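Local atomic coordinates of protein interacting with Hsp90 1 (Saccharomyces cerevisiae, PDB entry 4CHH), a protein that recruits Tel2 to Hsp90 as a component of the R2TP complex, takes part in pre-rRNA processing and is required for the NOP58-snoRNA interaction. Residues A[32-37]-A[114-119]; A[63-68]-A[121-126]; A[72-75]-A[80-83]; A[51-56]-A[99-104]. All blocks are in the same frame, centred on the assembly; numbering follows the deposited sequence.

All four contacts lie in the N-terminal domain of the protein. Interaction 1 is buried and apolar, with a cysteine under a proline and an isoleucine where strands 29-47 and 109-118 come close. Interaction 2 touches it and reaches the same sheet; partly buried, it sets a histidine of strand 58-66 against the polar flank of helix 119-127. Interaction 3 lies beyond that helix, its centre about 15 Å from that of interaction 2, and joins a loop to helix 78-86 through branched aliphatic side chains. Interaction 4, at the surface about 36 Å from interaction 3 between centres, mixes methyl groups with a hydroxyl, a carboxylate and water.

Interaction 1 of 4, residues A[32-37]-A[114-119]; sequences IEPIAD and DCCINS
Pro34 and Cys116 bring the two backbones to 6.5 Å between their CA atoms, yet no hydrogen bond joins the segments, so side chains alone make the contact. Its centre is the thiol of Cys116. With SG anti to the backbone N (chi1 -163°), the sulfur rises from strand 109-118 toward the chain that passes over it. Cys116 SG meets the ring carbon CB of Pro34 at 3.8 Å, and on a second flank it lies 4.3 Å from CG2, the branch methyl of Ile32. Cysteine suits this buried place because its sulfur is compact and weakly polar, and it packs against aliphatic carbon about as a methyl group would. Pro34 offers the flat side of a rigid ring and has no backbone N-H that would need a partner, which fits a residue lying just where the strand is interrupted. Ile32 adds a looser contact with its branch methyl and also packs on Val173. The break at Glu33 and Pro34 marks a change of partner: the backbone of Ile32 bonds to Leu171 of strand 171-174, whereas that of Ile35 bonds to His65 of strand 58-66. Leu171 touches both Pro34 and Cys116 and so belongs to the same cluster. At the far end of 114-119, Asn118 takes the N-cap position, its OD1 accepting from the backbone N of Asp120 and its ND2 bonded to the carbonyl of Val69. The arrangement is that of a curled mixed beta sheet, in which an interrupted strand changes partner and lays Ile32 and Pro34 over Cys116.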
loop_
_atom_site.group_PDB
_atom_site.type_symbol
_atom_site.label_atom_id
_atom_site.label_comp_id
_atom_site.label_asym_id
_atom_site.label_seq_id
_atom_site.Cartn_x
_atom_site.Cartn_y
_atom_site.Cartn_z
ATOM N N ILE A 32 -5.399 -1.874 13.489
ATOM C CA ILE A 32 -4.180 -2.509 13.014
ATOM C C ILE A 32 -3.122 -1.427 13.094
ATOM O O ILE A 32 -3.294 -0.389 12.459
ATOM C CB ILE A 32 -4.330 -3.102 11.583
ATOM C CG1 ILE A 32 -5.382 -4.238 11.520
ATOM C CG2 ILE A 32 -2.962 -3.557 11.045
ATOM C CD1 ILE A 32 -5.686 -4.758 10.078
ATOM N N GLU A 33 -2.061 -1.652 13.871
ATOM C CA GLU A 33 -0.944 -0.712 13.988
ATOM C C GLU A 33 0.162 -1.189 13.035
ATOM O O GLU A 33 0.767 -2.233 13.278
ATOM C CB GLU A 33 -0.467 -0.600 15.438
ATOM C CG GLU A 33 -1.583 -0.132 16.366
ATOM C CD GLU A 33 -1.131 0.839 17.434
ATOM O OE1 GLU A 33 -0.529 0.392 18.437
ATOM O OE2 GLU A 33 -1.383 2.054 17.267
ATOM N N PRO A 34 0.369 -0.505 11.890
ATOM C CA PRO A 34 1.330 -1.019 10.895
ATOM C C PRO A 34 2.797 -0.864 11.294
ATOM O O PRO A 34 3.152 0.057 12.026
ATOM C CB PRO A 34 1.024 -0.187 9.640
ATOM C CG PRO A 34 -0.269 0.519 9.922
ATOM C CD PRO A 34 -0.305 0.710 11.396
ATOM N N ILE A 35 3.641 -1.774 10.805
ATOM C CA ILE A 35 5.091 -1.767 11.022
ATOM C C ILE A 35 5.723 -1.172 9.747
ATOM O O ILE A 35 5.515 -1.714 8.660
ATOM C CB ILE A 35 5.636 -3.204 11.366
ATOM C CG1 ILE A 35 4.943 -3.800 12.628
ATOM C CG2 ILE A 35 7.191 -3.196 11.511
ATOM C CD1 ILE A 35 4.926 -5.345 12.717
ATOM N N ALA A 36 6.450 -0.047 9.873
ATOM C CA ALA A 36 7.078 0.635 8.730
ATOM C C ALA A 36 8.023 -0.300 7.971
ATOM O O ALA A 36 8.725 -1.125 8.570
ATOM C CB ALA A 36 7.839 1.893 9.194
ATOM N N ASP A 37 8.008 -0.207 6.645
ATOM C CA ASP A 37 8.872 -1.067 5.856
ATOM C C ASP A 37 9.601 -0.198 4.838
ATOM O O ASP A 37 10.772 0.165 5.066
ATOM C CB ASP A 37 8.065 -2.227 5.214
ATOM C CG ASP A 37 8.864 -3.251 4.413
ATOM O OD1 ASP A 37 10.115 -3.110 4.322
ATOM O OD2 ASP A 37 8.242 -4.165 3.844
ATOM N N ASP A 114 -1.038 4.941 3.408
ATOM C CA ASP A 114 -0.349 3.772 3.973
ATOM C C ASP A 114 -0.965 2.547 3.315
ATOM O O ASP A 114 -2.186 2.491 3.191
ATOM C CB ASP A 114 -0.454 3.675 5.509
ATOM C CG ASP A 114 -0.013 4.915 6.275
ATOM O OD1 ASP A 114 0.987 5.542 5.872
ATOM O OD2 ASP A 114 -0.682 5.265 7.272
ATOM N N CYS A 115 -0.148 1.608 2.867
ATOM C CA CYS A 115 -0.611 0.347 2.252
ATOM C C CYS A 115 -0.038 -0.785 3.090
ATOM O O CYS A 115 1.157 -1.056 3.002
ATOM C CB CYS A 115 -0.162 0.251 0.787
ATOM S SG CYS A 115 -1.117 1.276 -0.353
ATOM N N CYS A 116 -0.880 -1.422 3.918
ATOM C CA CYS A 116 -0.483 -2.442 4.870
ATOM C C CYS A 116 -0.761 -3.842 4.354
ATOM O O CYS A 116 -1.880 -4.169 3.963
ATOM C CB CYS A 116 -1.178 -2.198 6.213
ATOM S SG CYS A 116 -0.433 -3.068 7.606
ATOM N N ILE A 117 0.270 -4.676 4.377
ATOM C CA ILE A 117 0.172 -6.059 3.914
ATOM C C ILE A 117 0.505 -6.982 5.075
ATOM O O ILE A 117 0.979 -6.517 6.118
ATOM C CB ILE A 117 1.090 -6.318 2.673
ATOM C CG1 ILE A 117 2.613 -6.134 3.037
ATOM C CG2 ILE A 117 0.638 -5.465 1.476
ATOM C CD1 ILE A 117 3.639 -6.483 1.945
ATOM N N ASN A 118 0.274 -8.287 4.897
ATOM C CA ASN A 118 0.631 -9.250 5.921
ATOM C C ASN A 118 2.145 -9.270 6.057
ATOM O O ASN A 118 2.850 -9.181 5.060
ATOM C CB ASN A 118 0.097 -10.632 5.575
ATOM C CG ASN A 118 0.405 -11.664 6.615
ATOM O OD1 ASN A 118 1.426 -12.357 6.533
ATOM N ND2 ASN A 118 -0.438 -11.738 7.651
ATOM N N SER A 119 2.632 -9.416 7.286
ATOM C CA SER A 119 4.047 -9.470 7.618
ATOM C C SER A 119 4.827 -10.561 6.844
ATOM O O SER A 119 5.981 -10.320 6.467
ATOM C CB SER A 119 4.180 -9.696 9.112
ATOM O OG SER A 119 3.679 -8.540 9.755
#

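Interaction 2 of 4, residues A[63-68]-A[121-126]; sequences VCHSPL and CSRWIC
The hydroxyl oxygen of Ser122 sits over a face of the His65 imidazole, 3.6 Å above its plane and offset toward the rim, without a hydrogen bond between the two residues. The nearest approach, Ser122 OG to His65 CD2, is 3.6 Å, and Ser122 CB lies 3.9 Å from His65 CG. The hydroxyl's polar needs are met elsewhere: Ser122 OG gives its proton to the carbonyl of Ser119 and accepts from Arg123 NH1 at 3.0 Å, a nearly straight bond (171°) that lies in the guanidinium plane. A small serine lets the ring come close to the helix. His65 CG stands between its backbone N and carbonyl carbon (chi1 62°), which swings the ring toward the helix and allows ND1 to bond with Ser119 OG. Arg123 NH1 is 4.3 Å from His65 NE2, a proximity that would tend to disfavour a protonated ring. Were His65 replaced by an alanine, Ser119 OG would probably lose its imidazole partner and Ser122 the ring beside it. The contact thus fastens helix 119-127 to strand 58-66, which runs between strands 29-47 and 109-118, while Val63 and Ile125 both pack on Leu135 of helix 129-147.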
loop_
_atom_site.group_PDB
_atom_site.type_symbol
_atom_site.label_atom_id
_atom_site.label_comp_id
_atom_site.label_asym_id
_atom_site.label_seq_id
_atom_site.Cartn_x
_atom_site.Cartn_y
_atom_site.Cartn_z
ATOM N N VAL A 63 4.559 1.543 2.391
ATOM C CA VAL A 63 4.333 0.091 2.337
ATOM C C VAL A 63 4.737 -0.429 3.703
ATOM O O VAL A 63 5.863 -0.236 4.146
ATOM C CB VAL A 63 5.062 -0.648 1.194
ATOM C CG1 VAL A 63 4.582 -2.097 1.098
ATOM C CG2 VAL A 63 4.881 0.083 -0.130
ATOM N N CYS A 64 3.788 -0.973 4.405
ATOM C CA CYS A 64 3.982 -1.359 5.779
ATOM C C CYS A 64 3.307 -2.693 6.026
ATOM O O CYS A 64 2.673 -3.221 5.116
ATOM C CB CYS A 64 3.440 -0.257 6.689
ATOM S SG CYS A 64 1.741 0.254 6.307
ATOM N N HIS A 65 3.483 -3.271 7.213
ATOM C CA HIS A 65 2.912 -4.598 7.429
ATOM C C HIS A 65 2.413 -4.840 8.853
ATOM O O HIS A 65 2.686 -4.073 9.772
ATOM C CB HIS A 65 3.926 -5.703 7.032
ATOM C CG HIS A 65 5.181 -5.698 7.835
ATOM N ND1 HIS A 65 5.312 -6.477 8.973
ATOM C CD2 HIS A 65 6.319 -4.987 7.657
ATOM C CE1 HIS A 65 6.518 -6.217 9.453
ATOM N NE2 HIS A 65 7.164 -5.332 8.694
ATOM N N SER A 66 1.629 -5.907 8.997
ATOM C CA SER A 66 1.093 -6.403 10.255
ATOM C C SER A 66 0.685 -7.868 10.092
ATOM O O SER A 66 0.177 -8.245 9.033
ATOM C CB SER A 66 -0.105 -5.578 10.713
ATOM O OG SER A 66 -0.766 -6.179 11.820
ATOM N N PRO A 67 0.842 -8.703 11.147
ATOM C CA PRO A 67 0.379 -10.097 11.041
ATOM C C PRO A 67 -1.155 -10.209 11.037
ATOM O O PRO A 67 -1.699 -11.284 10.776
ATOM C CB PRO A 67 0.999 -10.747 12.277
ATOM C CG PRO A 67 1.044 -9.617 13.291
ATOM C CD PRO A 67 1.438 -8.428 12.476
ATOM N N LEU A 68 -1.854 -9.081 11.248
ATOM C CA LEU A 68 -3.318 -8.985 11.321
ATOM C C LEU A 68 -4.000 -8.842 9.953
ATOM O O LEU A 68 -5.228 -8.950 9.869
ATOM C CB LEU A 68 -3.680 -7.770 12.205
ATOM C CG LEU A 68 -3.932 -8.021 13.702
ATOM C CD1 LEU A 68 -2.704 -8.571 14.412
ATOM C CD2 LEU A 68 -4.356 -6.745 14.385
ATOM N N CYS A 121 4.097 -11.681 3.805
ATOM C CA CYS A 121 4.157 -11.146 2.435
ATOM C C CYS A 121 5.248 -10.085 2.312
ATOM O O CYS A 121 5.897 -10.026 1.275
ATOM C CB CYS A 121 2.799 -10.603 2.003
ATOM S SG CYS A 121 1.463 -11.822 2.098
ATOM N N SER A 122 5.498 -9.292 3.388
ATOM C CA SER A 122 6.571 -8.292 3.398
ATOM C C SER A 122 7.940 -8.971 3.291
ATOM O O SER A 122 8.876 -8.369 2.772
ATOM C CB SER A 122 6.490 -7.410 4.643
ATOM O OG SER A 122 7.125 -7.972 5.782
ATOM N N ARG A 123 8.058 -10.225 3.788
ATOM C CA ARG A 123 9.306 -10.990 3.715
ATOM C C ARG A 123 9.475 -11.606 2.322
ATOM O O ARG A 123 10.589 -11.669 1.825
ATOM C CB ARG A 123 9.371 -12.065 4.826
ATOM C CG ARG A 123 9.599 -11.502 6.255
ATOM C CD ARG A 123 9.516 -9.984 6.324
ATOM N NE ARG A 123 10.815 -9.356 6.349
ATOM C CZ ARG A 123 11.037 -8.051 6.245
ATOM N NH1 ARG A 123 10.025 -7.209 6.063
ATOM N NH2 ARG A 123 12.266 -7.583 6.289
ATOM N N TRP A 124 8.387 -12.040 1.690
ATOM C CA TRP A 124 8.431 -12.617 0.330
ATOM C C TRP A 124 8.979 -11.609 -0.673
ATOM O O TRP A 124 9.766 -11.978 -1.536
ATOM C CB TRP A 124 7.019 -13.038 -0.143
ATOM C CG TRP A 124 6.336 -14.121 0.642
ATOM C CD1 TRP A 124 6.926 -15.067 1.430
ATOM C CD2 TRP A 124 4.936 -14.433 0.622
ATOM N NE1 TRP A 124 5.970 -15.888 1.977
ATOM C CE2 TRP A 124 4.741 -15.539 1.478
ATOM C CE3 TRP A 124 3.819 -13.874 -0.033
ATOM C CZ2 TRP A 124 3.483 -16.119 1.683
ATOM C CZ3 TRP A 124 2.572 -14.459 0.158
ATOM C CH2 TRP A 124 2.405 -15.542 1.040
ATOM N N ILE A 125 8.533 -10.326 -0.568
ATOM C CA ILE A 125 8.921 -9.282 -1.526
ATOM C C ILE A 125 10.393 -8.827 -1.304
ATOM O O ILE A 125 10.934 -8.147 -2.174
ATOM C CB ILE A 125 7.902 -8.106 -1.575
ATOM C CG1 ILE A 125 7.809 -7.358 -0.207
ATOM C CG2 ILE A 125 6.536 -8.637 -2.048
ATOM C CD1 ILE A 125 7.084 -6.035 -0.208
ATOM N N CYS A 126 11.039 -9.252 -0.184
ATOM C CA CYS A 126 12.475 -9.018 0.069
ATOM C C CYS A 126 13.313 -9.922 -0.808
ATOM O O CYS A 126 14.378 -9.515 -1.263
ATOM C CB CYS A 126 12.822 -9.273 1.531
ATOM S SG CYS A 126 12.266 -7.999 2.665
#

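Interaction 3 of 4, residues A[72-75]-A[80-83]; sequences PEVD and IVFP
Val74 and Ile80 meet where the loop before helix 78-86 doubles back on that helix, in the PIH1 N-terminal domain, a contact that buries little surface. The two side chains cross at about a right angle. Val74 carries CG1 anti to the backbone N (chi1 175°), which directs this methyl toward helix 78-86, and there Val74 CG1 lies 4.0 Å from Ile80 CG2. Ile80 uses the short branch for the contact; the longer arm, with CG1 anti to the carbonyl carbon (chi1 -59°), carries CD1 away from the loop. The same Val74 methyl comes within 4.2 Å of Val81 CG2, and one methyl therefore touches two successive helix residues. Beta-branched side chains suit such a place, because branches set at CB lie close to the backbone and have few rotations to lose on packing. Val81 is buried, with Phe76 and Trp90 against it, while the carbonyl of Val74 accepts a hydrogen bond from Trp90 NE1. Pro72 and Asp75 pack on Trp124, joining the loop to helix 119-127 as well. The CB of Asp75 points away from helix 78-86, and the residue meets it through its backbone: Asp75 O rests 3.8 Å from Val81 CG2.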
loop_
_atom_site.group_PDB
_atom_site.type_symbol
_atom_site.label_atom_id
_atom_site.label_comp_id
_atom_site.label_asym_id
_atom_site.label_seq_id
_atom_site.Cartn_x
_atom_site.Cartn_y
_atom_site.Cartn_z
ATOM N N PRO A 72 -2.404 -14.562 1.319
ATOM C CA PRO A 72 -2.889 -15.605 0.386
ATOM C C PRO A 72 -2.879 -16.994 1.037
ATOM O O PRO A 72 -1.997 -17.304 1.852
ATOM C CB PRO A 72 -1.850 -15.544 -0.756
ATOM C CG PRO A 72 -1.300 -14.165 -0.681
ATOM C CD PRO A 72 -1.195 -13.912 0.788
ATOM N N GLU A 73 -3.819 -17.838 0.638
ATOM C CA GLU A 73 -3.909 -19.227 1.100
ATOM C C GLU A 73 -2.784 -20.061 0.472
ATOM O O GLU A 73 -2.245 -20.949 1.129
ATOM C CB GLU A 73 -5.284 -19.818 0.781
ATOM C CG GLU A 73 -6.356 -19.352 1.755
ATOM C CD GLU A 73 -7.745 -19.929 1.539
ATOM O OE1 GLU A 73 -8.255 -19.874 0.395
ATOM O OE2 GLU A 73 -8.322 -20.446 2.523
ATOM N N VAL A 74 -2.400 -19.725 -0.778
ATOM C CA VAL A 74 -1.305 -20.369 -1.505
ATOM C C VAL A 74 0.012 -19.664 -1.124
ATOM O O VAL A 74 0.166 -18.463 -1.374
ATOM C CB VAL A 74 -1.526 -20.377 -3.050
ATOM C CG1 VAL A 74 -0.310 -20.950 -3.767
ATOM C CG2 VAL A 74 -2.791 -21.153 -3.432
ATOM N N ASP A 75 0.953 -20.431 -0.541
ATOM C CA ASP A 75 2.291 -19.989 -0.134
ATOM C C ASP A 75 3.084 -19.499 -1.351
ATOM O O ASP A 75 2.907 -20.045 -2.438
ATOM C CB ASP A 75 3.037 -21.156 0.563
ATOM C CG ASP A 75 4.319 -20.754 1.277
ATOM O OD1 ASP A 75 4.382 -19.605 1.802
ATOM O OD2 ASP A 75 5.262 -21.579 1.314
ATOM N N ILE A 80 4.463 -21.434 -9.194
ATOM C CA ILE A 80 3.036 -21.654 -8.926
ATOM C C ILE A 80 2.273 -20.335 -9.021
ATOM O O ILE A 80 1.213 -20.262 -9.630
ATOM C CB ILE A 80 2.843 -22.255 -7.494
ATOM C CG1 ILE A 80 3.592 -23.610 -7.285
ATOM C CG2 ILE A 80 1.350 -22.349 -7.118
ATOM C CD1 ILE A 80 3.087 -24.817 -8.112
ATOM N N VAL A 81 2.820 -19.296 -8.361
ATOM C CA VAL A 81 2.133 -18.041 -8.129
ATOM C C VAL A 81 2.083 -17.089 -9.324
ATOM O O VAL A 81 1.012 -16.507 -9.536
ATOM C CB VAL A 81 2.694 -17.350 -6.859
ATOM C CG1 VAL A 81 2.304 -15.876 -6.790
ATOM C CG2 VAL A 81 2.250 -18.106 -5.606
ATOM N N PHE A 82 3.177 -16.900 -10.083
ATOM C CA PHE A 82 3.117 -15.938 -11.201
ATOM C C PHE A 82 2.017 -16.321 -12.226
ATOM O O PHE A 82 1.243 -15.442 -12.603
ATOM C CB PHE A 82 4.489 -15.706 -11.853
ATOM C CG PHE A 82 5.415 -14.946 -10.915
ATOM C CD1 PHE A 82 4.996 -13.771 -10.293
ATOM C CD2 PHE A 82 6.708 -15.393 -10.670
ATOM C CE1 PHE A 82 5.853 -13.062 -9.430
ATOM C CE2 PHE A 82 7.568 -14.681 -9.811
ATOM C CZ PHE A 82 7.132 -13.516 -9.203
ATOM N N PRO A 83 1.830 -17.611 -12.591
ATOM C CA PRO A 83 0.695 -17.957 -13.457
ATOM C C PRO A 83 -0.658 -17.630 -12.798
ATOM O O PRO A 83 -1.543 -17.141 -13.483
ATOM C CB PRO A 83 0.879 -19.468 -13.657
ATOM C CG PRO A 83 2.370 -19.661 -13.556
ATOM C CD PRO A 83 2.661 -18.806 -12.343
#

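Interaction 4 of 4, residues A[51-56]-A[99-104]; sequences EKLQDG and YRMDHD. With EDO (1,2-ethanediol), chain C.
Leu53 lies across the ring of Tyr99, its CD1 methyl over one face and its other methyl closest, Leu53 CD2 being 3.7 Å from Tyr99 CE1. The two side chains run past each other in opposite directions, and CD2 is also 4.1 Å from Met101 CE, so this methyl touches both an aromatic ring and a flexible thioether end. Leucine suits the place, since its fork can spread over a flat ring. Tyr99 adds a polar end: its first torsion (chi1 65°) tucks CG between the two backbone branches and sends the hydroxyl across to the loop. There Tyr99 OH is 2.8 Å from Glu51 OE1, a weak and unsettled hydrogen bond, with the carboxylate and ring planes nearly perpendicular (89°). A water 2.7 Å from Tyr99 OH also donates to the carbonyl O of Lys52. Cutting Tyr99 back to an alanine would probably open a gap beside Leu53 and deprive both this water and the Glu51 carboxylate of a partner. A 1,2-ethanediol, probably from the crystallisation liquor, accepts at O1 from Glu51 N (3.0 Å). Leu53 further touches Leu44, Ala47 and Tyr111, and the backbone N of Gln54 bonds to the hydroxyl of Tyr111. The pattern is that of a long beta-hairpin loop, here linking antiparallel strands 29-47 and 58-66, folded against strand 95-103 at the surface of the same sheet.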
loop_
_atom_site.group_PDB
_atom_site.type_symbol
_atom_site.label_atom_id
_atom_site.label_comp_id
_atom_site.label_asym_id
_atom_site.label_seq_id
_atom_site.Cartn_x
_atom_site.Cartn_y
_atom_site.Cartn_z
ATOM N N GLU A 51 -13.199 14.657 -3.280
ATOM C CA GLU A 51 -12.452 15.717 -2.589
ATOM C C GLU A 51 -11.445 16.391 -3.524
ATOM O O GLU A 51 -11.069 15.822 -4.538
ATOM C CB GLU A 51 -11.754 15.160 -1.344
ATOM C CG GLU A 51 -12.748 14.700 -0.287
ATOM C CD GLU A 51 -12.278 13.598 0.645
ATOM O OE1 GLU A 51 -11.244 12.952 0.363
ATOM O OE2 GLU A 51 -12.933 13.408 1.692
ATOM N N LYS A 52 -11.044 17.618 -3.192
ATOM C CA LYS A 52 -10.117 18.358 -4.046
ATOM C C LYS A 52 -8.655 18.085 -3.699
ATOM O O LYS A 52 -8.240 18.192 -2.541
ATOM C CB LYS A 52 -10.375 19.871 -3.967
ATOM C CG LYS A 52 -11.806 20.288 -4.287
ATOM C CD LYS A 52 -11.993 21.769 -3.979
ATOM C CE LYS A 52 -13.435 22.144 -3.762
ATOM N NZ LYS A 52 -13.571 23.555 -3.311
ATOM N N LEU A 53 -7.892 17.723 -4.721
ATOM C CA LEU A 53 -6.440 17.525 -4.669
ATOM C C LEU A 53 -5.837 18.335 -5.806
ATOM O O LEU A 53 -6.535 18.606 -6.786
ATOM C CB LEU A 53 -6.037 16.041 -4.758
ATOM C CG LEU A 53 -6.437 15.086 -3.592
ATOM C CD1 LEU A 53 -5.852 13.684 -3.831
ATOM C CD2 LEU A 53 -5.967 15.613 -2.222
ATOM N N GLN A 54 -4.597 18.785 -5.648
ATOM C CA GLN A 54 -3.883 19.538 -6.689
ATOM C C GLN A 54 -3.088 18.583 -7.588
ATOM O O GLN A 54 -2.206 17.884 -7.092
ATOM C CB GLN A 54 -2.921 20.571 -6.050
ATOM C CG GLN A 54 -3.595 21.570 -5.130
ATOM C CD GLN A 54 -2.617 22.584 -4.598
ATOM O OE1 GLN A 54 -1.597 22.251 -3.980
ATOM N NE2 GLN A 54 -2.913 23.850 -4.823
ATOM N N ASP A 55 -3.376 18.563 -8.906
ATOM C CA ASP A 55 -2.627 17.743 -9.870
ATOM C C ASP A 55 -1.138 18.106 -9.882
ATOM O O ASP A 55 -0.778 19.274 -9.677
ATOM C CB ASP A 55 -3.188 17.922 -11.292
ATOM C CG ASP A 55 -4.656 17.577 -11.455
ATOM O OD1 ASP A 55 -5.217 16.910 -10.551
ATOM O OD2 ASP A 55 -5.241 17.963 -12.487
ATOM N N GLY A 56 -0.299 17.095 -10.069
ATOM C CA GLY A 56 1.143 17.281 -10.164
ATOM C C GLY A 56 1.894 17.246 -8.849
ATOM O O GLY A 56 3.124 17.267 -8.847
ATOM N N TYR A 99 -6.019 9.018 2.636
ATOM C CA TYR A 99 -4.808 9.797 2.411
ATOM C C TYR A 99 -4.679 10.862 3.490
ATOM O O TYR A 99 -5.660 11.250 4.128
ATOM C CB TYR A 99 -4.734 10.423 0.989
ATOM C CG TYR A 99 -5.798 11.461 0.701
ATOM C CD1 TYR A 99 -5.648 12.782 1.125
ATOM C CD2 TYR A 99 -6.957 11.124 0.005
ATOM C CE1 TYR A 99 -6.654 13.722 0.924
ATOM C CE2 TYR A 99 -7.960 12.064 -0.225
ATOM C CZ TYR A 99 -7.793 13.368 0.217
ATOM O OH TYR A 99 -8.767 14.306 -0.020
ATOM N N ARG A 100 -3.464 11.321 3.690
ATOM C CA ARG A 100 -3.232 12.431 4.596
ATOM C C ARG A 100 -2.303 13.426 3.899
ATOM O O ARG A 100 -1.736 13.105 2.840
ATOM C CB ARG A 100 -2.787 11.994 6.001
ATOM C CG ARG A 100 -1.466 11.338 6.123
ATOM C CD ARG A 100 -1.377 10.676 7.495
ATOM N NE ARG A 100 -0.207 9.807 7.528
ATOM C CZ ARG A 100 -0.217 8.532 7.177
ATOM N NH1 ARG A 100 -1.356 7.935 6.845
ATOM N NH2 ARG A 100 0.898 7.825 7.214
ATOM N N MET A 101 -2.282 14.670 4.385
ATOM C CA MET A 101 -1.482 15.696 3.742
ATOM C C MET A 101 -0.238 16.021 4.536
ATOM O O MET A 101 -0.268 16.107 5.766
ATOM C CB MET A 101 -2.287 16.983 3.502
ATOM C CG MET A 101 -3.257 16.866 2.362
ATOM S SD MET A 101 -4.078 18.420 1.950
ATOM C CE MET A 101 -5.659 17.748 1.214
ATOM N N ASP A 102 0.857 16.166 3.807
ATOM C CA ASP A 102 2.146 16.625 4.286
ATOM C C ASP A 102 2.556 17.779 3.384
ATOM O O ASP A 102 1.811 18.138 2.471
ATOM C CB ASP A 102 3.203 15.501 4.343
ATOM C CG ASP A 102 4.239 15.685 5.453
ATOM O OD1 ASP A 102 4.492 16.859 5.854
ATOM O OD2 ASP A 102 4.793 14.662 5.925
ATOM N N HIS A 103 3.658 18.445 3.694
ATOM C CA HIS A 103 4.089 19.578 2.888
ATOM C C HIS A 103 5.579 19.481 2.643
ATOM O O HIS A 103 6.295 19.011 3.524
ATOM C CB HIS A 103 3.729 20.908 3.579
ATOM C CG HIS A 103 2.259 21.192 3.624
ATOM N ND1 HIS A 103 1.432 20.598 4.570
ATOM C CD2 HIS A 103 1.513 22.021 2.851
ATOM C CE1 HIS A 103 0.216 21.068 4.334
ATOM N NE2 HIS A 103 0.210 21.919 3.301
ATOM N N ASP A 104 6.050 19.870 1.442
ATOM C CA ASP A 104 7.493 19.839 1.174
ATOM C C ASP A 104 8.118 21.129 1.790
ATOM O O ASP A 104 7.397 21.917 2.414
ATOM C CB ASP A 104 7.808 19.648 -0.339
ATOM C CG ASP A 104 7.596 20.828 -1.282
ATOM O OD1 ASP A 104 7.237 21.938 -0.795
ATOM O OD2 ASP A 104 7.792 20.650 -2.499
HETATM C C1 EDO C . -9.831 12.995 -3.577
HETATM O O1 EDO C . -11.147 12.489 -3.660
HETATM C C2 EDO C . -9.053 12.592 -4.821
HETATM O O2 EDO C . -9.772 12.808 -6.001
HETATM O O HOH W 1 -8.749 17.019 -0.099
#